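Local coordinates for spore germination protein B3 (Bacillus subtilis subsp. subtilis, PDB 3N54), which takes part in the spore germination response to a mixture of L-asparagine, glucose, fructose and potassium ions, as a lipoprotein component of a germinant receptor, at residues 108-113 with 178-183; 316-319 with 324-327. All coordinates share one frame; numbering follows the deposited sequence.

Contact 1 of 2, residues 108-113 with 178-183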
ATOM      1  N   ALA A 108       1.153   2.728  -4.465  1.00 35.32           N
ATOM      2  CA  ALA A 108      -0.076   2.516  -5.200  1.00 35.60           C
ATOM      3  C   ALA A 108      -0.653   3.845  -5.650  1.00 36.33           C
ATOM      4  O   ALA A 108      -0.572   4.845  -4.939  1.00 37.15           O
ATOM      5  CB  ALA A 108      -1.085   1.775  -4.332  1.00 35.66           C
ATOM      6  N   ALA A 109      -1.217   3.854  -6.850  1.00 36.07           N
ATOM      7  CA  ALA A 109      -1.895   5.032  -7.353  1.00 37.09           C
ATOM      8  C   ALA A 109      -3.380   4.747  -7.433  1.00 37.76           C
ATOM      9  O   ALA A 109      -3.793   3.660  -7.818  1.00 37.02           O
ATOM     10  CB  ALA A 109      -1.367   5.407  -8.731  1.00 36.85           C
ATOM     11  N   ARG A 110      -4.182   5.721  -7.040  1.00 39.65           N
ATOM     12  CA  ARG A 110      -5.591   5.682  -7.339  1.00 41.32           C
ATOM     13  C   ARG A 110      -5.632   6.101  -8.795  1.00 42.01           C
ATOM     14  O   ARG A 110      -5.018   7.102  -9.167  1.00 42.82           O
ATOM     15  CB  ARG A 110      -6.374   6.647  -6.456  1.00 42.75           C
ATOM     16  CG  ARG A 110      -6.375   6.245  -5.002  1.00 43.04           C
ATOM     17  CD  ARG A 110      -6.882   7.364  -4.122  1.00 45.01           C
ATOM     18  NE  ARG A 110      -6.903   6.992  -2.711  1.00 44.39           N
ATOM     19  CZ  ARG A 110      -7.937   6.436  -2.079  1.00 45.42           C
ATOM     20  NH1 ARG A 110      -9.073   6.169  -2.717  1.00 45.97           N
ATOM     21  NH2 ARG A 110      -7.835   6.151  -0.783  1.00 45.05           N
ATOM     22  N   GLY A 111      -6.313   5.333  -9.629  1.00 42.29           N
ATOM     23  CA  GLY A 111      -6.322   5.614 -11.055  1.00 43.10           C
ATOM     24  C   GLY A 111      -4.980   5.259 -11.685  1.00 42.09           C
ATOM     25  O   GLY A 111      -4.256   4.399 -11.193  1.00 41.06           O
ATOM     26  N   ASN A 112      -4.653   5.955 -12.764  1.00 42.95           N
ATOM     27  CA  ASN A 112      -3.467   5.685 -13.571  1.00 42.30           C
ATOM     28  C   ASN A 112      -2.163   6.220 -12.943  1.00 40.86           C
ATOM     29  O   ASN A 112      -2.055   7.402 -12.611  1.00 41.47           O
ATOM     30  CB  ASN A 112      -3.716   6.254 -14.983  1.00 43.82           C
ATOM     31  CG  ASN A 112      -2.509   6.186 -15.871  1.00 45.87           C
ATOM     32  OD1 ASN A 112      -1.642   7.067 -15.834  1.00 49.94           O
ATOM     33  ND2 ASN A 112      -2.455   5.156 -16.717  1.00 50.28           N
ATOM     34  N   ALA A 113      -1.182   5.334 -12.788  1.00 38.93           N
ATOM     35  CA  ALA A 113       0.120   5.674 -12.192  1.00 38.06           C
ATOM     36  C   ALA A 113       0.940   6.677 -13.005  1.00 38.41           C
ATOM     37  O   ALA A 113       1.601   7.541 -12.434  1.00 38.21           O
ATOM     38  CB  ALA A 113       0.940   4.409 -11.965  1.00 36.43           C
ATOM     39  N   LYS A 178      -0.506  13.789  -4.369  1.00 66.32           N
ATOM     40  CA  LYS A 178      -0.814  13.905  -2.944  1.00 64.46           C
ATOM     41  C   LYS A 178      -0.996  12.527  -2.308  1.00 59.57           C
ATOM     42  O   LYS A 178      -1.645  11.662  -2.897  1.00 57.61           O
ATOM     43  CB  LYS A 178      -2.085  14.742  -2.772  1.00 65.87           C
ATOM     44  CG  LYS A 178      -2.553  14.957  -1.338  1.00 66.48           C
ATOM     45  CD  LYS A 178      -3.455  16.204  -1.243  1.00 70.81           C
ATOM     46  CE  LYS A 178      -4.154  16.333   0.119  1.00 71.24           C
ATOM     47  NZ  LYS A 178      -3.211  16.295   1.281  1.00 71.86           N
ATOM     48  N   TYR A 179      -0.415  12.314  -1.127  1.00 57.62           N
ATOM     49  CA  TYR A 179      -0.626  11.060  -0.401  1.00 53.79           C
ATOM     50  C   TYR A 179      -2.103  10.966  -0.059  1.00 51.93           C
ATOM     51  O   TYR A 179      -2.698  11.946   0.380  1.00 53.31           O
ATOM     52  CB  TYR A 179       0.229  10.976   0.858  1.00 53.84           C
ATOM     53  CG  TYR A 179       1.693  10.779   0.564  1.00 55.12           C
ATOM     54  CD1 TYR A 179       2.146   9.602  -0.019  1.00 53.50           C
ATOM     55  CD2 TYR A 179       2.628  11.766   0.865  1.00 58.50           C
ATOM     56  CE1 TYR A 179       3.491   9.408  -0.296  1.00 55.19           C
ATOM     57  CE2 TYR A 179       3.978  11.583   0.593  1.00 59.84           C
ATOM     58  CZ  TYR A 179       4.401  10.403   0.013  1.00 58.22           C
ATOM     59  OH  TYR A 179       5.735  10.218  -0.263  1.00 60.80           O
ATOM     60  N   ASP A 180      -2.696   9.798  -0.284  1.00 48.74           N
ATOM     61  CA  ASP A 180      -4.139   9.655  -0.154  1.00 47.57           C
ATOM     62  C   ASP A 180      -4.542   8.268   0.343  1.00 44.33           C
ATOM     63  O   ASP A 180      -5.139   7.481  -0.385  1.00 43.71           O
ATOM     64  CB  ASP A 180      -4.787   9.965  -1.510  1.00 48.78           C
ATOM     65  CG  ASP A 180      -6.288  10.158  -1.422  1.00 50.21           C
ATOM     66  OD1 ASP A 180      -6.801  10.404  -0.312  1.00 51.35           O
ATOM     67  OD2 ASP A 180      -6.957  10.074  -2.473  1.00 52.51           O
ATOM     68  N   GLY A 181      -4.200   7.977   1.591  1.00 42.76           N
ATOM     69  CA  GLY A 181      -4.564   6.714   2.214  1.00 40.50           C
ATOM     70  C   GLY A 181      -3.702   5.539   1.784  1.00 38.61           C
ATOM     71  O   GLY A 181      -2.512   5.693   1.531  1.00 38.32           O
ATOM     72  N   ALA A 182      -4.320   4.365   1.694  1.00 37.02           N
ATOM     73  CA  ALA A 182      -3.595   3.132   1.437  1.00 35.90           C
ATOM     74  C   ALA A 182      -4.387   2.126   0.607  1.00 35.27           C
ATOM     75  O   ALA A 182      -5.598   2.028   0.726  1.00 35.48           O
ATOM     76  CB  ALA A 182      -3.203   2.495   2.765  1.00 35.37           C
ATOM     77  N   GLY A 183      -3.680   1.372  -0.229  1.00 34.69           N
ATOM     78  CA  GLY A 183      -4.284   0.280  -0.971  1.00 34.56           C
ATOM     79  C   GLY A 183      -4.239  -0.939  -0.080  1.00 34.10           C
ATOM     80  O   GLY A 183      -3.351  -1.054   0.765  1.00 33.90           O
TER
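With CG opposite its carbonyl carbon (chi1 -67°) and the chain extended from CG to NE, R110 carries its guanidinium across to D180, whose own CG lies anti to the backbone N. The arginine grips the main chain side-on: NE and NH2 both donate to one acceptor, the carbonyl oxygen of D180, with R110 NE to D180 O at 3.0 Å and R110 NH2 to D180 O also at 3.0 Å. Both bonds are bent, with N-H...O angles of 151° from NE and 144° from NH2, as expected when two donors share one oxygen. That oxygen lies in the guanidinium plane; NE in turn sits in the carbonyl plane, whereas NH2 is tilted from it. D180 OD2 adds charge from another direction, 3.1 Å from R110 NE but well out of the guanidinium plane, which makes this a salt bridge without a directed N-H. In the five-stranded mixed sheet, strand 165-172 runs between strands 105-109 and 177-186, and R110 bonds through its backbone to V170, so its side chain spans the intervening strand. With an alanine in place of R110, the D180 carbonyl would probably lose both of these donors, and its carboxylate this positive partner.

Contact 2 of 2, residues 316-319 with 324-327. With SO4 (sulfate ion), chain J.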
ATOM      1  N   ASP A 316      -1.069 -22.929  19.686  1.00116.26           N
ATOM      2  CA  ASP A 316      -1.925 -24.091  19.417  1.00119.86           C
ATOM      3  C   ASP A 316      -3.155 -23.692  18.613  1.00117.29           C
ATOM      4  O   ASP A 316      -3.437 -24.282  17.570  1.00116.88           O
ATOM      5  CB  ASP A 316      -2.349 -24.788  20.717  1.00125.84           C
ATOM      6  CG  ASP A 316      -1.193 -25.497  21.415  1.00130.29           C
ATOM      7  OD1 ASP A 316      -0.147 -25.745  20.776  1.00129.06           O
ATOM      8  OD2 ASP A 316      -1.341 -25.820  22.612  1.00135.32           O
ATOM      9  N   TYR A 317      -3.881 -22.693  19.104  1.00116.29           N
ATOM     10  CA  TYR A 317      -5.044 -22.161  18.398  1.00113.95           C
ATOM     11  C   TYR A 317      -4.639 -21.689  17.001  1.00109.92           C
ATOM     12  O   TYR A 317      -5.310 -21.989  16.013  1.00109.09           O
ATOM     13  CB  TYR A 317      -5.670 -21.009  19.191  1.00112.45           C
ATOM     14  CG  TYR A 317      -6.908 -20.413  18.559  1.00109.56           C
ATOM     15  CD1 TYR A 317      -8.160 -20.986  18.759  1.00112.48           C
ATOM     16  CD2 TYR A 317      -6.828 -19.270  17.770  1.00104.15           C
ATOM     17  CE1 TYR A 317      -9.301 -20.439  18.185  1.00110.51           C
ATOM     18  CE2 TYR A 317      -7.960 -18.715  17.190  1.00102.01           C
ATOM     19  CZ  TYR A 317      -9.192 -19.303  17.401  1.00105.29           C
ATOM     20  OH  TYR A 317     -10.314 -18.753  16.826  1.00103.53           O
ATOM     21  N   TRP A 318      -3.527 -20.960  16.931  1.00108.28           N
ATOM     22  CA  TRP A 318      -3.002 -20.462  15.660  1.00105.22           C
ATOM     23  C   TRP A 318      -2.802 -21.598  14.659  1.00107.95           C
ATOM     24  O   TRP A 318      -3.180 -21.474  13.496  1.00105.75           O
ATOM     25  CB  TRP A 318      -1.691 -19.697  15.886  1.00103.24           C
ATOM     26  CG  TRP A 318      -1.009 -19.250  14.628  1.00 99.26           C
ATOM     27  CD1 TRP A 318       0.248 -19.589  14.215  1.00 99.22           C
ATOM     28  CD2 TRP A 318      -1.548 -18.399  13.612  1.00 94.69           C
ATOM     29  NE1 TRP A 318       0.529 -18.991  13.012  1.00 95.47           N
ATOM     30  CE2 TRP A 318      -0.556 -18.255  12.618  1.00 92.97           C
ATOM     31  CE3 TRP A 318      -2.771 -17.739  13.446  1.00 92.67           C
ATOM     32  CZ2 TRP A 318      -0.752 -17.483  11.471  1.00 89.54           C
ATOM     33  CZ3 TRP A 318      -2.964 -16.970  12.305  1.00 89.33           C
ATOM     34  CH2 TRP A 318      -1.959 -16.848  11.334  1.00 87.72           C
ATOM     35  N   ASN A 319      -2.240 -22.710  15.129  1.00113.71           N
ATOM     36  CA  ASN A 319      -1.979 -23.876  14.282  1.00117.12           C
ATOM     37  C   ASN A 319      -3.238 -24.424  13.597  1.00119.60           C
ATOM     38  O   ASN A 319      -3.173 -24.906  12.467  1.00119.57           O
ATOM     39  CB  ASN A 319      -1.302 -24.984  15.100  1.00122.07           C
ATOM     40  CG  ASN A 319      -0.781 -26.120  14.238  1.00124.19           C
ATOM     41  OD1 ASN A 319      -0.869 -27.288  14.617  1.00129.22           O
ATOM     42  ND2 ASN A 319      -0.239 -25.786  13.071  1.00120.97           N
ATOM     43  N   HIS A 324      -7.208 -20.507   7.453  1.00 66.66           N
ATOM     44  CA  HIS A 324      -8.419 -19.718   7.202  1.00 66.68           C
ATOM     45  C   HIS A 324      -8.522 -18.568   8.207  1.00 66.00           C
ATOM     46  O   HIS A 324      -9.557 -18.367   8.852  1.00 65.98           O
ATOM     47  CB  HIS A 324      -9.659 -20.622   7.253  1.00 67.07           C
ATOM     48  CG  HIS A 324      -9.728 -21.484   8.478  1.00 68.44           C
ATOM     49  ND1 HIS A 324      -9.078 -22.697   8.570  1.00 70.02           N
ATOM     50  CD2 HIS A 324     -10.363 -21.308   9.661  1.00 69.62           C
ATOM     51  CE1 HIS A 324      -9.309 -23.230   9.757  1.00 70.32           C
ATOM     52  NE2 HIS A 324     -10.086 -22.407  10.439  1.00 70.28           N
ATOM     53  N   TRP A 325      -7.437 -17.810   8.328  1.00 65.18           N
ATOM     54  CA  TRP A 325      -7.369 -16.713   9.292  1.00 64.58           C
ATOM     55  C   TRP A 325      -8.316 -15.559   8.977  1.00 64.10           C
ATOM     56  O   TRP A 325      -8.860 -14.949   9.894  1.00 63.97           O
ATOM     57  CB  TRP A 325      -5.941 -16.179   9.398  1.00 64.53           C
ATOM     58  CG  TRP A 325      -5.879 -14.870  10.092  1.00 64.42           C
ATOM     59  CD1 TRP A 325      -5.466 -13.686   9.567  1.00 63.97           C
ATOM     60  CD2 TRP A 325      -6.298 -14.594  11.430  1.00 64.66           C
ATOM     61  NE1 TRP A 325      -5.573 -12.692  10.504  1.00 63.89           N
ATOM     62  CE2 TRP A 325      -6.084 -13.222  11.658  1.00 64.36           C
ATOM     63  CE3 TRP A 325      -6.831 -15.376  12.461  1.00 64.82           C
ATOM     64  CZ2 TRP A 325      -6.378 -12.610  12.878  1.00 64.96           C
ATOM     65  CZ3 TRP A 325      -7.122 -14.769  13.674  1.00 65.00           C
ATOM     66  CH2 TRP A 325      -6.895 -13.399  13.874  1.00 64.98           C
ATOM     67  N   ASP A 326      -8.508 -15.250   7.698  1.00 63.57           N
ATOM     68  CA  ASP A 326      -9.419 -14.168   7.317  1.00 63.31           C
ATOM     69  C   ASP A 326     -10.857 -14.475   7.755  1.00 63.50           C
ATOM     70  O   ASP A 326     -11.558 -13.583   8.238  1.00 63.31           O
ATOM     71  CB  ASP A 326      -9.340 -13.872   5.811  1.00 62.94           C
ATOM     72  CG  ASP A 326      -8.108 -13.043   5.435  1.00 61.91           C
ATOM     73  OD1 ASP A 326      -7.479 -12.438   6.336  1.00 58.83           O
ATOM     74  OD2 ASP A 326      -7.781 -12.982   4.231  1.00 60.00           O
ATOM     75  N   GLU A 327     -11.276 -15.732   7.609  1.00 63.61           N
ATOM     76  CA  GLU A 327     -12.598 -16.171   8.068  1.00 63.70           C
ATOM     77  C   GLU A 327     -12.745 -15.896   9.560  1.00 63.07           C
ATOM     78  O   GLU A 327     -13.744 -15.337   9.999  1.00 63.25           O
ATOM     79  CB  GLU A 327     -12.803 -17.663   7.783  1.00 64.12           C
ATOM     80  CG  GLU A 327     -14.186 -18.208   8.179  1.00 66.02           C
ATOM     81  CD  GLU A 327     -14.302 -19.732   8.063  1.00 68.45           C
ATOM     82  OE1 GLU A 327     -15.352 -20.272   8.476  1.00 69.78           O
ATOM     83  OE2 GLU A 327     -13.353 -20.390   7.566  1.00 70.08           O
TER
HETATM   84  S   SO4 J   9      -2.663 -21.843  23.130  1.00 89.15           S
HETATM   85  O1  SO4 J   9      -3.214 -23.008  23.814  1.00 89.54           O
HETATM   86  O2  SO4 J   9      -3.433 -21.638  21.908  1.00 89.01           O
HETATM   87  O3  SO4 J   9      -2.735 -20.672  23.997  1.00 88.69           O
HETATM   88  O4  SO4 J   9      -1.264 -22.087  22.797  1.00 89.29           O
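W318 and W325 supply nearly all of the 98 Å² buried between the two short segments, 42 and 46 Å² respectively. Their indoles form an offset edge-to-face pair: the six-membered ring of W318 is directed at the five-membered ring of W325, with centroids 5.9 Å apart and planes at 70°. The leading atom is W318 CZ3, which stands above one face of W325, displaced toward the rim, and lies 4.2 Å from W325 CE3 and 4.2 Å from W325 CD2. No hydrogen bond crosses between the segments, so their direct contact is apolar. Each indole has CG anti to its backbone N, chi1 175° for W318 and 166° for W325. The outer ring of W318 thereby swings closer to the second helix than its first side-chain bond points, while W325 already starts toward the first. The polar edge of W325 is used separately: its NE1 hydrogen-bonds to D302 OD2, which gives the indole N-H a partner. I310 of helix 306-313 touches both tryptophans, and F247 of strand 245-258 adds to the surroundings of W325.

Y317, the next contributor at 10 Å², makes no direct contact with 324-327; its hydroxyl bonds to the G243 carbonyl. Its backbone helps hold a sulfate, probably from the crystallisation liquor: Y317 N donates to O2 of the ion at 3.0 Å and D316 N to O4 at 3.2 Å, with H314 ND1 as a further partner. Backbone N-H groups gripping an anion in the first turn of helix 315-321 form a helix N-terminal anion site. Beyond it, H324 occupies the N-cap position of the following helix, and the tryptophan pair packs two successive short helices, 315-321 and 325-331, joined by a short turn in the GerAC-like C-terminal region.

The two contacts are separate features of an elongated single chain, their centres 31 Å apart and their nearest atoms about 13 Å apart, without touching. Contact 1 lies nearer the middle, its centre about 8 Å from the centre of the chain, whereas that of contact 2 is about 24 Å from it. They also differ in reach: 64 residues lie between the segments of contact 1, which ties the end of strand 105-109 to strand 177-186 across the strand between them, but only four between those of contact 2, which joins successive helices. The sulfate sits on segment 316-319 of contact 2 and, probably coming from the crystallisation liquor, is no evidence of a natural ligand.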